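Local coordinates for uncharacterized protein Ta0194 (Thermoplasma acidophilum DSM 1728, PDB 3BDI) that is of unknown function but, as an alpha/beta hydrolase-fold member of the ABHD14 family, probably catalyses hydrolysis of a still unidentified substrate, at residues A[36-41]-A[185-190]; A[41-44]-A[48-51]; A[113-118]-A[131-136]. One frame throughout, in Å; residues are numbered along the deposited sequence.

In the fold
All three contacts involve loops at the C-terminal edge of the parallel strands in the mixed sheet. The first segments of interactions 1 and 2 run on from one another in the loop after strand 28-33 and share Met41; the contact centres lie about 11 Å apart, and Tyr189 meets Trp43 between them. Interaction 3 is nested inside the chain segment closed by interaction 1, with centres about 15 Å apart. Interactions 2 and 3, about 20 Å apart between centres, lie on opposite sides of the chain's centre without touching. Interaction 1 carries His186, whose geometry with Ser108 and Asp158 is consistent with a hydrolase catalytic triad, and interaction 3 brings Ala132 against both His186 and Asp158.

Interaction 1: A[36-41]-A[185-190]; sequences YSFTSM and GHPVYI
A backbone hydrogen bond of 2.9 Å from Ile190 N to Pro187 O closes the first turn of helix 188-191, with Pro187 at the N-cap position, and presents Pro187, Tyr189 and Ile190 to the ring of Phe38. The main contact is a CH-pi interaction: the tip of Ile190 comes from the opposite direction to Phe38, and CD1 stands 3.6 Å from the ring centroid, 19° off the normal. The extended end of the isoleucine (chi2 171°) carries this methyl out over the ring face. On the opposite face lies Ser37 CB, offset toward the rim. Pro187 crosses the Phe38 side chain at about a right angle, and its CB lies 3.9 Å from Phe38 CE2. The hydroxyl of Tyr189 approaches the ring obliquely, OH being 3.5 Å from Phe38 CD2. Replacing the phenylalanine by an alanine would probably deprive the Ile190 methyl of its aromatic partner and open a gap beside Pro187 and the Tyr189 hydroxyl. His186, next to the cap, is hydrogen-bonded to Ser108 and Asp158, as in the catalytic triad of this fold. The contact thus bridges the loop after strand 28-33 and the start of helix 188-191, with the Tyr189 ring resting against Trp43 and Ser40 reaching Phe17 of strand 14-21.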
loop_
_atom_site.group_PDB
_atom_site.type_symbol
_atom_site.label_atom_id
_atom_site.label_comp_id
_atom_site.label_asym_id
_atom_site.label_seq_id
_atom_site.Cartn_x
_atom_site.Cartn_y
_atom_site.Cartn_z
ATOM N N TYR A 36 -6.093 3.038 8.874
ATOM C CA TYR A 36 -6.891 2.647 10.025
ATOM C C TYR A 36 -8.398 2.944 9.808
ATOM O O TYR A 36 -9.262 2.167 10.249
ATOM C CB TYR A 36 -6.403 3.373 11.287
ATOM C CG TYR A 36 -7.114 3.000 12.547
ATOM C CD1 TYR A 36 -6.702 1.921 13.286
ATOM C CD2 TYR A 36 -8.205 3.724 12.969
ATOM C CE1 TYR A 36 -7.389 1.565 14.470
ATOM C CE2 TYR A 36 -8.869 3.406 14.138
ATOM C CZ TYR A 36 -8.448 2.339 14.861
ATOM O OH TYR A 36 -9.166 2.065 16.036
ATOM N N SER A 37 -8.715 4.074 9.146
ATOM C CA SER A 37 -10.054 4.598 9.103
ATOM C C SER A 37 -10.824 4.175 7.875
ATOM O O SER A 37 -12.005 4.519 7.773
ATOM C CB SER A 37 -10.046 6.125 9.169
ATOM O OG SER A 37 -9.490 6.557 10.412
ATOM N N PHE A 38 -10.173 3.442 6.953
ATOM C CA PHE A 38 -10.788 3.126 5.649
ATOM C C PHE A 38 -10.644 1.635 5.369
ATOM O O PHE A 38 -10.133 0.868 6.204
ATOM C CB PHE A 38 -10.142 3.970 4.558
ATOM C CG PHE A 38 -10.257 5.463 4.846
ATOM C CD1 PHE A 38 -11.507 6.072 4.766
ATOM C CD2 PHE A 38 -9.162 6.216 5.272
ATOM C CE1 PHE A 38 -11.672 7.405 5.097
ATOM C CE2 PHE A 38 -9.336 7.569 5.595
ATOM C CZ PHE A 38 -10.585 8.142 5.516
ATOM N N THR A 39 -11.208 1.203 4.243
ATOM C CA THR A 39 -11.108 -0.190 3.845
ATOM C C THR A 39 -10.786 -0.290 2.376
ATOM O O THR A 39 -10.619 0.730 1.682
ATOM C CB THR A 39 -12.420 -0.989 4.155
ATOM O OG1 THR A 39 -13.474 -0.703 3.214
ATOM C CG2 THR A 39 -12.912 -0.753 5.566
ATOM N N SER A 40 -10.776 -1.522 1.838
ATOM C CA SER A 40 -10.572 -1.729 0.413
ATOM C C SER A 40 -11.679 -1.126 -0.441
ATOM O O SER A 40 -11.454 -0.892 -1.650
ATOM C CB SER A 40 -10.438 -3.209 0.103
ATOM O OG SER A 40 -11.644 -3.874 0.383
HETATM N N MSE A 41 -12.851 -0.840 0.144
HETATM C CA MSE A 41 -13.926 -0.155 -0.595
HETATM C C MSE A 41 -13.553 1.278 -0.955
HETATM O O MSE A 41 -14.017 1.805 -1.976
HETATM C CB MSE A 41 -15.238 -0.173 0.182
HETATM C CG MSE A 41 -15.741 -1.546 0.527
HETATM SE SE MSE A 41 -16.205 -2.610 -1.035
HETATM C CE MSE A 41 -17.618 -1.492 -1.677
ATOM N N GLY A 185 -5.593 17.002 2.968
ATOM C CA GLY A 185 -5.069 16.478 4.255
ATOM C C GLY A 185 -4.539 15.057 4.109
ATOM O O GLY A 185 -4.070 14.661 3.045
ATOM N N HIS A 186 -4.651 14.276 5.168
ATOM C CA HIS A 186 -3.974 13.015 5.277
ATOM C C HIS A 186 -4.379 11.968 4.183
ATOM O O HIS A 186 -3.413 11.439 3.573
ATOM C CB HIS A 186 -4.073 12.569 6.742
ATOM C CG HIS A 186 -3.343 11.317 7.093
ATOM N ND1 HIS A 186 -1.969 11.193 7.022
ATOM C CD2 HIS A 186 -3.805 10.147 7.582
ATOM C CE1 HIS A 186 -1.633 9.962 7.394
ATOM N NE2 HIS A 186 -2.726 9.323 7.761
ATOM N N PRO A 187 -5.684 11.648 3.909
ATOM C CA PRO A 187 -6.169 10.662 2.865
ATOM C C PRO A 187 -6.280 11.225 1.414
ATOM O O PRO A 187 -7.342 11.604 0.880
ATOM C CB PRO A 187 -7.553 10.279 3.360
ATOM C CG PRO A 187 -7.981 11.363 4.084
ATOM C CD PRO A 187 -6.831 12.110 4.684
ATOM N N VAL A 188 -5.122 11.291 0.812
ATOM C CA VAL A 188 -4.984 12.018 -0.402
ATOM C C VAL A 188 -5.818 11.437 -1.533
ATOM O O VAL A 188 -6.344 12.161 -2.395
ATOM C CB VAL A 188 -3.467 12.100 -0.834
ATOM C CG1 VAL A 188 -3.310 12.963 -2.071
ATOM C CG2 VAL A 188 -2.580 12.650 0.325
ATOM N N TYR A 189 -5.888 10.106 -1.542
ATOM C CA TYR A 189 -6.627 9.320 -2.532
ATOM C C TYR A 189 -8.156 9.479 -2.392
ATOM O O TYR A 189 -8.901 9.014 -3.233
ATOM C CB TYR A 189 -6.205 7.815 -2.449
ATOM C CG TYR A 189 -6.245 7.357 -1.026
ATOM C CD1 TYR A 189 -7.402 6.855 -0.457
ATOM C CD2 TYR A 189 -5.153 7.540 -0.199
ATOM C CE1 TYR A 189 -7.461 6.536 0.886
ATOM C CE2 TYR A 189 -5.208 7.243 1.134
ATOM C CZ TYR A 189 -6.349 6.737 1.696
ATOM O OH TYR A 189 -6.513 6.454 3.038
ATOM N N ILE A 190 -8.607 10.139 -1.326
ATOM C CA ILE A 190 -10.021 10.499 -1.154
ATOM C C ILE A 190 -10.237 11.979 -1.441
ATOM O O ILE A 190 -11.198 12.368 -2.109
ATOM C CB ILE A 190 -10.519 10.163 0.255
ATOM C CG1 ILE A 190 -10.618 8.627 0.401
ATOM C CG2 ILE A 190 -11.904 10.762 0.517
ATOM C CD1 ILE A 190 -10.903 8.125 1.846
#

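Interaction 2: A[41-44]-A[48-51]; sequences MDWD and LFNN
Among polar contacts, Leu48 N donates to Trp43 O across 3.3 Å, a weak hydrogen bond although nearly straight at 174°. It ties the first turn of helix 48-53 to the 3-10 segment before it, whose own turn is held by Asp44 N bonding to Met41 O (3.1 Å). These two elements belong to the connection from strand 28-33 to the adjacent parallel strand 57-62, a beta-alpha-beta crossover of the alpha/beta hydrolase fold. Apolar contacts are made at two places along the tryptophan. At its six-membered ring, CE3 of Trp43 meets the CD1 methyl of Leu48 at 3.6 Å, the side chains crossing at a slant. Nearer the backbone, Trp43 CB touches CE1 of Phe49 at 4.0 Å. With chi1 near -58°, Phe49 has its ring opposite its own carbonyl carbon, and it turns back from the helix to that methylene. Beneath them lies the sheet: Trp43 and Leu48 both pack on Met105 of strand 102-107, while Phe49 covers Val59 and Ala61 of strand 57-62. Of the charged groups, Asp44 forms a salt bridge with Arg19 of strand 14-21, on which Phe49 also packs.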
loop_
_atom_site.group_PDB
_atom_site.type_symbol
_atom_site.label_atom_id
_atom_site.label_comp_id
_atom_site.label_asym_id
_atom_site.label_seq_id
_atom_site.Cartn_x
_atom_site.Cartn_y
_atom_site.Cartn_z
HETATM N N MSE A 41 -12.851 -0.840 0.144
HETATM C CA MSE A 41 -13.926 -0.155 -0.595
HETATM C C MSE A 41 -13.553 1.278 -0.955
HETATM O O MSE A 41 -14.017 1.805 -1.976
HETATM C CB MSE A 41 -15.238 -0.173 0.182
HETATM C CG MSE A 41 -15.741 -1.546 0.527
HETATM SE SE MSE A 41 -16.205 -2.610 -1.035
HETATM C CE MSE A 41 -17.618 -1.492 -1.677
ATOM N N ASP A 42 -12.696 1.902 -0.155
ATOM C CA ASP A 42 -12.469 3.327 -0.312
ATOM C C ASP A 42 -11.583 3.692 -1.489
ATOM O O ASP A 42 -11.524 4.860 -1.880
ATOM C CB ASP A 42 -11.971 3.898 0.997
ATOM C CG ASP A 42 -13.040 3.883 2.024
ATOM O OD1 ASP A 42 -13.990 4.695 1.901
ATOM O OD2 ASP A 42 -13.016 3.072 2.960
ATOM N N TRP A 43 -10.905 2.724 -2.104
ATOM C CA TRP A 43 -10.149 2.928 -3.301
ATOM C C TRP A 43 -11.105 3.213 -4.494
ATOM O O TRP A 43 -10.604 3.597 -5.564
ATOM C CB TRP A 43 -9.289 1.680 -3.620
ATOM C CG TRP A 43 -8.385 1.189 -2.519
ATOM C CD1 TRP A 43 -8.371 -0.080 -2.035
ATOM C CD2 TRP A 43 -7.362 1.918 -1.783
ATOM N NE1 TRP A 43 -7.419 -0.195 -1.042
ATOM C CE2 TRP A 43 -6.796 1.010 -0.856
ATOM C CE3 TRP A 43 -6.939 3.256 -1.751
ATOM C CZ2 TRP A 43 -5.763 1.361 -0.009
ATOM C CZ3 TRP A 43 -5.900 3.601 -0.893
ATOM C CH2 TRP A 43 -5.333 2.640 -0.014
ATOM N N ASP A 44 -12.403 3.009 -4.329
ATOM C CA ASP A 44 -13.389 3.367 -5.375
ATOM C C ASP A 44 -13.290 4.862 -5.675
ATOM O O ASP A 44 -13.557 5.284 -6.805
ATOM C CB ASP A 44 -14.849 3.119 -4.902
ATOM C CG ASP A 44 -15.312 1.677 -4.953
ATOM O OD1 ASP A 44 -14.587 0.859 -5.535
ATOM O OD2 ASP A 44 -16.448 1.461 -4.425
ATOM N N LEU A 48 -9.046 3.291 -8.491
ATOM C CA LEU A 48 -7.676 2.767 -8.617
ATOM C C LEU A 48 -7.565 1.460 -9.341
ATOM O O LEU A 48 -6.565 1.210 -9.994
ATOM C CB LEU A 48 -6.993 2.713 -7.265
ATOM C CG LEU A 48 -6.805 4.020 -6.500
ATOM C CD1 LEU A 48 -5.981 3.797 -5.222
ATOM C CD2 LEU A 48 -6.110 5.044 -7.385
ATOM N N PHE A 49 -8.607 0.627 -9.290
ATOM C CA PHE A 49 -8.513 -0.658 -9.966
ATOM C C PHE A 49 -8.433 -0.432 -11.472
ATOM O O PHE A 49 -7.509 -0.924 -12.119
ATOM C CB PHE A 49 -9.632 -1.652 -9.585
ATOM C CG PHE A 49 -9.677 -1.942 -8.112
ATOM C CD1 PHE A 49 -10.416 -1.112 -7.258
ATOM C CD2 PHE A 49 -8.991 -3.008 -7.589
ATOM C CE1 PHE A 49 -10.482 -1.330 -5.899
ATOM C CE2 PHE A 49 -9.018 -3.215 -6.179
ATOM C CZ PHE A 49 -9.755 -2.340 -5.358
ATOM N N ASN A 50 -9.371 0.337 -12.000
ATOM C CA ASN A 50 -9.363 0.631 -13.436
ATOM C C ASN A 50 -8.114 1.413 -13.808
ATOM O O ASN A 50 -7.495 1.115 -14.835
ATOM C CB ASN A 50 -10.622 1.333 -13.909
ATOM C CG ASN A 50 -11.801 0.439 -13.940
ATOM O OD1 ASN A 50 -11.768 -0.616 -14.596
ATOM N ND2 ASN A 50 -12.877 0.834 -13.245
ATOM N N ASN A 51 -7.736 2.416 -13.047
ATOM C CA ASN A 51 -6.570 3.223 -13.426
ATOM C C ASN A 51 -5.236 2.471 -13.432
ATOM O O ASN A 51 -4.356 2.732 -14.284
ATOM C CB ASN A 51 -6.471 4.482 -12.560
ATOM C CG ASN A 51 -7.433 5.556 -13.011
ATOM O OD1 ASN A 51 -7.335 6.029 -14.148
ATOM N ND2 ASN A 51 -8.245 6.046 -12.107
#

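Interaction 3: A[113-118]-A[131-136]; sequences MVIMTT and VAPAWV
Helix 109-120, which in this fold follows the probable nucleophile elbow around Ser108, packs here through Ile115 against Pro133 and Val136 in the loop after strand 125-131. The contact is wholly apolar and buried, and Ile115 uses both of its branches, the long one mainly for the proline. That branch runs out extended (chi2 169°), and CD1 lies 3.8 Å from Pro133 CB and almost as near to CG, so that the methyl rests on two carbons of the pyrrolidine ring at a slant. The short branch serves the valine: Ile115 CG2 is 4.0 Å from Val136 CG1, and the same valine methyl is equally close to Ile115 CB. The two side chains cross at about a right angle, and the second valine methyl, CG2, lies 4.2 Å from Ile115 CD1. Pro133 and Val136, three positions apart in the loop, thus meet on Ile115, the proline at CD1 and the valine along CB, CG2 and CD1. Within the helix, two threonines turn their hydroxyls back to the backbone. Thr117 OG1 donates to Met113 O at 2.8 Å, and Thr118 OG1 donates to Val114 O at 2.9 Å. Each of these carbonyls also accepts the amide of the same threonine, the two donors reaching it from opposite faces of its plane, so both buried hydroxyls are satisfied inside the helix. The loop is joined to the elbow by a backbone hydrogen bond between Ala134 and Ser108. Around the contact, Val114 and Thr118 pack on Ile104 of strand 102-107 and Ile128 of strand 125-131, while Met113, Met116 and Thr117 lean on helix 83-96.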
loop_
_atom_site.group_PDB
_atom_site.type_symbol
_atom_site.label_atom_id
_atom_site.label_comp_id
_atom_site.label_asym_id
_atom_site.label_seq_id
_atom_site.Cartn_x
_atom_site.Cartn_y
_atom_site.Cartn_z
HETATM N N MSE A 113 3.004 -0.509 7.050
HETATM C CA MSE A 113 3.057 -1.919 6.764
HETATM C C MSE A 113 3.901 -2.223 5.540
HETATM O O MSE A 113 4.659 -3.219 5.534
HETATM C CB MSE A 113 1.652 -2.482 6.569
HETATM C CG MSE A 113 0.798 -2.432 7.780
HETATM SE SE MSE A 113 -0.943 -3.186 7.433
HETATM C CE MSE A 113 -1.574 -3.137 9.250
ATOM N N VAL A 114 3.726 -1.434 4.469
ATOM C CA VAL A 114 4.487 -1.739 3.252
ATOM C C VAL A 114 5.978 -1.440 3.430
ATOM O O VAL A 114 6.820 -2.149 2.842
ATOM C CB VAL A 114 3.957 -1.049 2.006
ATOM C CG1 VAL A 114 2.542 -1.508 1.734
ATOM C CG2 VAL A 114 4.057 0.479 2.064
ATOM N N ILE A 115 6.305 -0.433 4.228
ATOM C CA ILE A 115 7.730 -0.183 4.558
ATOM C C ILE A 115 8.300 -1.408 5.290
ATOM O O ILE A 115 9.352 -1.967 4.882
ATOM C CB ILE A 115 7.900 1.163 5.303
ATOM C CG1 ILE A 115 7.689 2.292 4.260
ATOM C CG2 ILE A 115 9.290 1.287 5.987
ATOM C CD1 ILE A 115 7.568 3.658 4.802
HETATM N N MSE A 116 7.618 -1.852 6.334
HETATM C CA MSE A 116 8.096 -2.990 7.076
HETATM C C MSE A 116 8.230 -4.230 6.219
HETATM O O MSE A 116 9.201 -5.006 6.355
HETATM C CB MSE A 116 7.204 -3.309 8.278
HETATM C CG MSE A 116 7.732 -4.497 9.127
HETATM SE SE MSE A 116 9.466 -4.151 9.974
HETATM C CE MSE A 116 8.769 -3.286 11.438
ATOM N N THR A 117 7.278 -4.471 5.338
ATOM C CA THR A 117 7.380 -5.605 4.423
ATOM C C THR A 117 8.633 -5.541 3.531
ATOM O O THR A 117 9.280 -6.566 3.284
ATOM C CB THR A 117 6.139 -5.687 3.538
ATOM O OG1 THR A 117 4.988 -5.751 4.384
ATOM C CG2 THR A 117 6.167 -6.878 2.599
ATOM N N THR A 118 8.993 -4.339 3.095
ATOM C CA THR A 118 10.212 -4.158 2.280
ATOM C C THR A 118 11.476 -4.373 3.106
ATOM O O THR A 118 12.432 -4.948 2.598
ATOM C CB THR A 118 10.201 -2.778 1.609
ATOM O OG1 THR A 118 8.954 -2.599 0.916
ATOM C CG2 THR A 118 11.308 -2.664 0.589
ATOM N N VAL A 131 1.687 6.567 1.294
ATOM C CA VAL A 131 0.926 7.789 1.451
ATOM C C VAL A 131 0.959 8.158 2.928
ATOM O O VAL A 131 0.261 7.552 3.743
ATOM C CB VAL A 131 -0.529 7.640 0.974
ATOM C CG1 VAL A 131 -1.230 9.012 0.863
ATOM C CG2 VAL A 131 -0.581 6.907 -0.389
ATOM N N ALA A 132 1.806 9.135 3.283
ATOM C CA ALA A 132 1.968 9.580 4.667
ATOM C C ALA A 132 2.058 8.406 5.635
ATOM O O ALA A 132 1.261 8.267 6.570
ATOM C CB ALA A 132 0.920 10.600 5.074
ATOM N N PRO A 133 3.072 7.551 5.446
ATOM C CA PRO A 133 3.196 6.358 6.285
ATOM C C PRO A 133 3.320 6.623 7.758
ATOM O O PRO A 133 4.140 7.450 8.166
ATOM C CB PRO A 133 4.475 5.701 5.772
ATOM C CG PRO A 133 5.245 6.811 5.036
ATOM C CD PRO A 133 4.146 7.638 4.435
ATOM N N ALA A 134 2.475 5.964 8.540
ATOM C CA ALA A 134 2.468 6.011 9.990
ATOM C C ALA A 134 3.244 4.828 10.531
ATOM O O ALA A 134 3.509 3.858 9.841
ATOM C CB ALA A 134 1.036 5.961 10.482
ATOM N N TRP A 135 3.679 4.973 11.780
ATOM C CA TRP A 135 4.283 3.888 12.592
ATOM C C TRP A 135 5.699 3.453 12.188
ATOM O O TRP A 135 6.158 2.356 12.592
ATOM C CB TRP A 135 3.365 2.653 12.676
ATOM C CG TRP A 135 1.943 2.903 13.135
ATOM C CD1 TRP A 135 1.417 4.055 13.656
ATOM C CD2 TRP A 135 0.866 1.938 13.142
ATOM N NE1 TRP A 135 0.082 3.883 13.952
ATOM C CE2 TRP A 135 -0.276 2.591 13.660
ATOM C CE3 TRP A 135 0.763 0.594 12.754
ATOM C CZ2 TRP A 135 -1.519 1.945 13.817
ATOM C CZ3 TRP A 135 -0.481 -0.061 12.913
ATOM C CH2 TRP A 135 -1.602 0.634 13.445
ATOM N N VAL A 136 6.406 4.266 11.427
ATOM C CA VAL A 136 7.736 3.859 10.957
ATOM C C VAL A 136 8.884 4.729 11.500
ATOM O O VAL A 136 10.010 4.595 11.059
ATOM C CB VAL A 136 7.822 3.753 9.394
ATOM C CG1 VAL A 136 6.892 2.667 8.897
ATOM C CG2 VAL A 136 7.547 5.090 8.717
#